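PDB 6PWI: putative hyaluronoglucosaminidase from Clostridium perfringens, which probably acts as a family 84 glycoside hydrolase with hexosaminidase activity, this chain carrying the catalytic barrel and flanking domains of a longer secreted protein. Local coordinates for residues 265-279 and 306-318. Sequence-based numbering, arbitrary orientation.
Sequences FGSEESYKADLEKII and NQVKLMEDLEKWR
Tyr-271 OH donates a hydrogen bond to Asp-313 OD2, modelled very short, so its exact length is doubtful. The carboxylate oxygen meets the phenol at its edge, in the ring plane. Lys-309 passes over one face of this ring, its CE 3.8 Å from the Tyr-271 centroid in a CH-pi contact; the bend at its last torsion (chi4 55°) leaves NZ above the CD2–CE2 side. Near the start of the contact, Phe-265 lies flat on Asn-306: ring and amide planes are 2° apart, and Asn-306 CB sits 3.4 Å from the Phe-265 centroid. Leucines and isoleucines fill the interface beyond these aromatics. Ile-278 CD1 reaches tip to tip toward Leu-310 CD2 (4.1 Å), while Ile-278 CG2 packs on Leu-314 CD2 at 4.0 Å. Ile-279 CG2 slides past the Trp-317 indole, 3.9 Å from CD1; the indole NE1 bonds to Glu-283, farther along helix 268-286. The short segments cross at -48°. They belong to consecutive helices of the (beta/alpha)8 barrel, following strands 250-255 and 293-296; Leu-310 also touches Phe-258 in a loop, and Leu-314 rests on Val-295 of strand 293-296.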
loop_
_atom_site.group_PDB
_atom_site.type_symbol
_atom_site.label_atom_id
_atom_site.label_comp_id
_atom_site.label_asym_id
_atom_site.label_seq_id
_atom_site.Cartn_x
_atom_site.Cartn_y
_atom_site.Cartn_z
ATOM N N PHE A 265 36.752 -6.956 2.372
ATOM C CA PHE A 265 37.114 -7.945 1.370
ATOM C C PHE A 265 38.625 -7.925 1.131
ATOM O O PHE A 265 39.096 -8.387 0.091
ATOM C CB PHE A 265 36.327 -7.701 0.076
ATOM C CG PHE A 265 34.854 -8.016 0.152
ATOM C CD1 PHE A 265 34.385 -9.293 -0.128
ATOM C CD2 PHE A 265 33.934 -7.038 0.501
ATOM C CE1 PHE A 265 33.031 -9.586 -0.064
ATOM C CE2 PHE A 265 32.581 -7.331 0.568
ATOM C CZ PHE A 265 32.131 -8.604 0.288
ATOM N N GLY A 266 39.370 -7.396 2.117
ATOM C CA GLY A 266 40.822 -7.315 2.068
ATOM C C GLY A 266 41.470 -8.682 1.854
ATOM O O GLY A 266 42.336 -8.830 0.992
ATOM N N SER A 267 41.024 -9.680 2.627
ATOM C CA SER A 267 41.631 -11.002 2.602
ATOM C C SER A 267 40.604 -12.068 2.971
ATOM O O SER A 267 39.539 -11.749 3.494
ATOM C CB SER A 267 42.827 -11.059 3.526
ATOM O OG SER A 267 42.470 -10.678 4.849
ATOM N N GLU A 268 40.959 -13.332 2.708
ATOM C CA GLU A 268 40.146 -14.485 3.063
ATOM C C GLU A 268 39.861 -14.453 4.564
ATOM O O GLU A 268 38.735 -14.721 4.980
ATOM C CB GLU A 268 40.832 -15.785 2.627
ATOM N N GLU A 269 40.886 -14.093 5.352
ATOM C CA GLU A 269 40.800 -14.011 6.806
ATOM C C GLU A 269 39.781 -12.948 7.227
ATOM O O GLU A 269 38.860 -13.259 7.978
ATOM C CB GLU A 269 42.174 -13.768 7.438
ATOM N N SER A 270 39.940 -11.711 6.724
ATOM C CA SER A 270 39.140 -10.566 7.153
ATOM C C SER A 270 37.679 -10.708 6.726
ATOM O O SER A 270 36.775 -10.284 7.449
ATOM C CB SER A 270 39.726 -9.256 6.673
ATOM O OG SER A 270 39.456 -9.043 5.294
ATOM N N TYR A 271 37.465 -11.291 5.538
ATOM C CA TYR A 271 36.130 -11.541 5.026
ATOM C C TYR A 271 35.419 -12.584 5.887
ATOM O O TYR A 271 34.239 -12.415 6.196
ATOM C CB TYR A 271 36.171 -11.947 3.552
ATOM C CG TYR A 271 34.855 -12.462 3.026
ATOM C CD1 TYR A 271 33.801 -11.595 2.766
ATOM C CD2 TYR A 271 34.656 -13.819 2.816
ATOM C CE1 TYR A 271 32.581 -12.067 2.305
ATOM C CE2 TYR A 271 33.442 -14.306 2.355
ATOM C CZ TYR A 271 32.404 -13.425 2.096
ATOM O OH TYR A 271 31.211 -13.899 1.634
ATOM N N LYS A 272 36.138 -13.654 6.261
ATOM C CA LYS A 272 35.572 -14.706 7.097
ATOM C C LYS A 272 35.124 -14.115 8.433
ATOM O O LYS A 272 34.093 -14.513 8.973
ATOM C CB LYS A 272 36.549 -15.870 7.301
ATOM N N ALA A 273 35.903 -13.154 8.948
ATOM C CA ALA A 273 35.603 -12.514 10.221
ATOM C C ALA A 273 34.295 -11.732 10.102
ATOM O O ALA A 273 33.451 -11.788 11.000
ATOM C CB ALA A 273 36.756 -11.641 10.661
ATOM N N ASP A 274 34.128 -11.047 8.961
ATOM C CA ASP A 274 32.978 -10.196 8.709
ATOM C C ASP A 274 31.746 -11.030 8.347
ATOM O O ASP A 274 30.623 -10.647 8.671
ATOM C CB ASP A 274 33.317 -9.086 7.709
ATOM C CG ASP A 274 33.737 -7.780 8.368
ATOM O OD1 ASP A 274 33.468 -7.615 9.583
ATOM O OD2 ASP A 274 34.322 -6.930 7.662
ATOM N N LEU A 275 31.954 -12.178 7.693
ATOM C CA LEU A 275 30.836 -13.047 7.354
ATOM C C LEU A 275 30.240 -13.656 8.622
ATOM O O LEU A 275 29.046 -13.951 8.663
ATOM C CB LEU A 275 31.279 -14.130 6.366
ATOM C CG LEU A 275 30.177 -15.106 5.954
ATOM C CD1 LEU A 275 29.062 -14.386 5.214
ATOM C CD2 LEU A 275 30.726 -16.254 5.120
ATOM N N GLU A 276 31.081 -13.831 9.650
ATOM C CA GLU A 276 30.655 -14.383 10.927
ATOM C C GLU A 276 29.665 -13.430 11.593
ATOM O O GLU A 276 28.682 -13.866 12.194
ATOM C CB GLU A 276 31.855 -14.613 11.849
ATOM C CG GLU A 276 32.552 -15.946 11.631
ATOM C CD GLU A 276 33.612 -16.321 12.660
ATOM O OE1 GLU A 276 33.647 -15.694 13.748
ATOM O OE2 GLU A 276 34.402 -17.247 12.374
ATOM N N LYS A 277 29.944 -12.128 11.465
ATOM C CA LYS A 277 29.172 -11.098 12.141
ATOM C C LYS A 277 27.824 -10.907 11.453
ATOM O O LYS A 277 26.799 -10.854 12.132
ATOM C CB LYS A 277 29.962 -9.790 12.242
ATOM C CG LYS A 277 31.413 -9.979 12.647
ATOM C CD LYS A 277 31.888 -9.040 13.719
ATOM C CE LYS A 277 33.290 -9.394 14.165
ATOM N NZ LYS A 277 34.035 -8.183 14.574
ATOM N N ILE A 278 27.827 -10.830 10.115
ATOM C CA ILE A 278 26.579 -10.639 9.390
ATOM C C ILE A 278 25.635 -11.800 9.704
ATOM O O ILE A 278 24.458 -11.587 9.994
ATOM C CB ILE A 278 26.790 -10.397 7.877
ATOM C CG1 ILE A 278 25.571 -9.717 7.245
ATOM C CG2 ILE A 278 27.158 -11.680 7.145
ATOM C CD1 ILE A 278 25.831 -9.077 5.895
ATOM N N ILE A 279 26.173 -13.024 9.694
ATOM C CA ILE A 279 25.374 -14.208 9.961
ATOM C C ILE A 279 24.892 -14.169 11.411
ATOM O O ILE A 279 23.762 -14.557 11.694
ATOM C CB ILE A 279 26.146 -15.493 9.588
ATOM C CG1 ILE A 279 26.117 -15.725 8.073
ATOM C CG2 ILE A 279 25.622 -16.709 10.349
ATOM C CD1 ILE A 279 27.109 -16.748 7.583
ATOM N N ASN A 306 32.218 -8.418 -5.242
ATOM C CA ASN A 306 32.178 -8.657 -3.811
ATOM C C ASN A 306 30.733 -8.848 -3.354
ATOM O O ASN A 306 30.451 -9.741 -2.555
ATOM C CB ASN A 306 32.950 -7.575 -3.056
ATOM C CG ASN A 306 34.442 -7.684 -3.292
ATOM O OD1 ASN A 306 34.944 -8.745 -3.670
ATOM N ND2 ASN A 306 35.160 -6.594 -3.071
ATOM N N GLN A 307 29.833 -8.008 -3.890
ATOM C CA GLN A 307 28.422 -8.056 -3.551
ATOM C C GLN A 307 27.868 -9.441 -3.876
ATOM O O GLN A 307 27.115 -10.003 -3.087
ATOM C CB GLN A 307 27.675 -6.910 -4.234
ATOM C CG GLN A 307 28.009 -5.546 -3.640
ATOM C CD GLN A 307 27.645 -4.388 -4.538
ATOM O OE1 GLN A 307 26.632 -4.406 -5.233
ATOM N NE2 GLN A 307 28.469 -3.354 -4.516
ATOM N N VAL A 308 28.293 -10.003 -5.014
ATOM C CA VAL A 308 27.890 -11.340 -5.421
ATOM C C VAL A 308 28.450 -12.373 -4.439
ATOM O O VAL A 308 27.719 -13.253 -3.978
ATOM C CB VAL A 308 28.304 -11.643 -6.874
ATOM C CG1 VAL A 308 27.952 -13.070 -7.279
ATOM C CG2 VAL A 308 27.676 -10.654 -7.837
ATOM N N LYS A 309 29.750 -12.260 -4.127
ATOM C CA LYS A 309 30.418 -13.150 -3.186
ATOM C C LYS A 309 29.569 -13.287 -1.922
ATOM O O LYS A 309 29.231 -14.401 -1.527
ATOM C CB LYS A 309 31.837 -12.646 -2.909
ATOM C CG LYS A 309 32.718 -13.513 -2.024
ATOM C CD LYS A 309 34.187 -13.122 -2.171
ATOM C CE LYS A 309 35.060 -13.430 -0.971
ATOM N NZ LYS A 309 34.985 -14.862 -0.588
ATOM N N LEU A 310 29.189 -12.149 -1.323
ATOM C CA LEU A 310 28.434 -12.162 -0.081
ATOM C C LEU A 310 27.115 -12.912 -0.264
ATOM O O LEU A 310 26.769 -13.766 0.556
ATOM C CB LEU A 310 28.204 -10.732 0.417
ATOM C CG LEU A 310 27.287 -10.621 1.638
ATOM C CD1 LEU A 310 27.904 -11.298 2.853
ATOM C CD2 LEU A 310 26.951 -9.173 1.959
ATOM N N MET A 311 26.394 -12.598 -1.350
ATOM C CA MET A 311 25.057 -13.133 -1.558
ATOM C C MET A 311 25.126 -14.646 -1.755
ATOM O O MET A 311 24.185 -15.358 -1.406
ATOM C CB MET A 311 24.352 -12.473 -2.750
ATOM C CG MET A 311 24.021 -10.991 -2.539
ATOM S SD MET A 311 23.197 -10.561 -0.967
ATOM C CE MET A 311 21.644 -11.445 -1.121
ATOM N N GLU A 312 26.253 -15.125 -2.301
ATOM C CA GLU A 312 26.477 -16.550 -2.498
ATOM C C GLU A 312 26.596 -17.230 -1.139
ATOM O O GLU A 312 26.057 -18.320 -0.946
ATOM C CB GLU A 312 27.720 -16.802 -3.354
ATOM C CG GLU A 312 27.413 -17.018 -4.825
ATOM C CD GLU A 312 28.547 -16.759 -5.810
ATOM O OE1 GLU A 312 29.612 -16.252 -5.388
ATOM O OE2 GLU A 312 28.357 -17.048 -7.011
ATOM N N ASP A 313 27.278 -16.553 -0.202
ATOM C CA ASP A 313 27.511 -17.072 1.140
ATOM C C ASP A 313 26.237 -16.991 1.983
ATOM O O ASP A 313 25.992 -17.869 2.809
ATOM C CB ASP A 313 28.734 -16.423 1.797
ATOM C CG ASP A 313 30.060 -16.987 1.299
ATOM O OD1 ASP A 313 30.082 -18.166 0.891
ATOM O OD2 ASP A 313 31.065 -16.247 1.327
ATOM N N LEU A 314 25.422 -15.950 1.760
ATOM C CA LEU A 314 24.182 -15.783 2.502
ATOM C C LEU A 314 23.144 -16.787 2.018
ATOM O O LEU A 314 22.293 -17.212 2.795
ATOM C CB LEU A 314 23.668 -14.346 2.369
ATOM C CG LEU A 314 24.535 -13.277 3.031
ATOM C CD1 LEU A 314 23.905 -11.901 2.884
ATOM C CD2 LEU A 314 24.770 -13.595 4.497
ATOM N N GLU A 315 23.224 -17.165 0.737
ATOM C CA GLU A 315 22.284 -18.117 0.167
ATOM C C GLU A 315 22.507 -19.501 0.782
ATOM O O GLU A 315 21.542 -20.218 1.056
ATOM C CB GLU A 315 22.369 -18.122 -1.363
ATOM C CG GLU A 315 21.423 -19.104 -2.037
ATOM C CD GLU A 315 19.933 -18.786 -1.996
ATOM O OE1 GLU A 315 19.554 -17.735 -1.439
ATOM O OE2 GLU A 315 19.146 -19.596 -2.528
ATOM N N LYS A 316 23.780 -19.860 1.012
ATOM C CA LYS A 316 24.127 -21.126 1.646
ATOM C C LYS A 316 23.466 -21.205 3.021
ATOM O O LYS A 316 22.812 -22.198 3.340
ATOM C CB LYS A 316 25.646 -21.332 1.706
ATOM C CG LYS A 316 26.271 -22.039 0.505
ATOM C CD LYS A 316 27.764 -22.327 0.643
ATOM C CE LYS A 316 28.663 -21.286 0.002
ATOM N N TRP A 317 23.622 -20.131 3.807
ATOM C CA TRP A 317 23.005 -19.983 5.119
ATOM C C TRP A 317 21.488 -20.159 5.036
ATOM O O TRP A 317 20.879 -20.863 5.845
ATOM C CB TRP A 317 23.380 -18.624 5.724
ATOM C CG TRP A 317 22.727 -18.353 7.044
ATOM C CD1 TRP A 317 23.139 -18.795 8.267
ATOM C CD2 TRP A 317 21.539 -17.572 7.277
ATOM N NE1 TRP A 317 22.288 -18.351 9.244
ATOM C CE2 TRP A 317 21.296 -17.599 8.670
ATOM C CE3 TRP A 317 20.663 -16.849 6.457
ATOM C CZ2 TRP A 317 20.217 -16.931 9.251
ATOM C CZ3 TRP A 317 19.589 -16.204 7.031
ATOM C CH2 TRP A 317 19.373 -16.240 8.411
ATOM N N ARG A 318 20.885 -19.505 4.043
ATOM C CA ARG A 318 19.440 -19.450 3.930
ATOM C C ARG A 318 18.872 -20.853 3.711
ATOM O O ARG A 318 17.809 -21.189 4.234
ATOM C CB ARG A 318 19.083 -18.492 2.796
ATOM C CG ARG A 318 17.594 -18.254 2.620
ATOM C CD ARG A 318 17.395 -18.063 1.142
ATOM N NE ARG A 318 16.109 -18.653 0.842
ATOM C CZ ARG A 318 15.829 -19.301 -0.276
ATOM N NH1 ARG A 318 16.758 -19.456 -1.205
ATOM N NH2 ARG A 318 14.616 -19.792 -0.452
#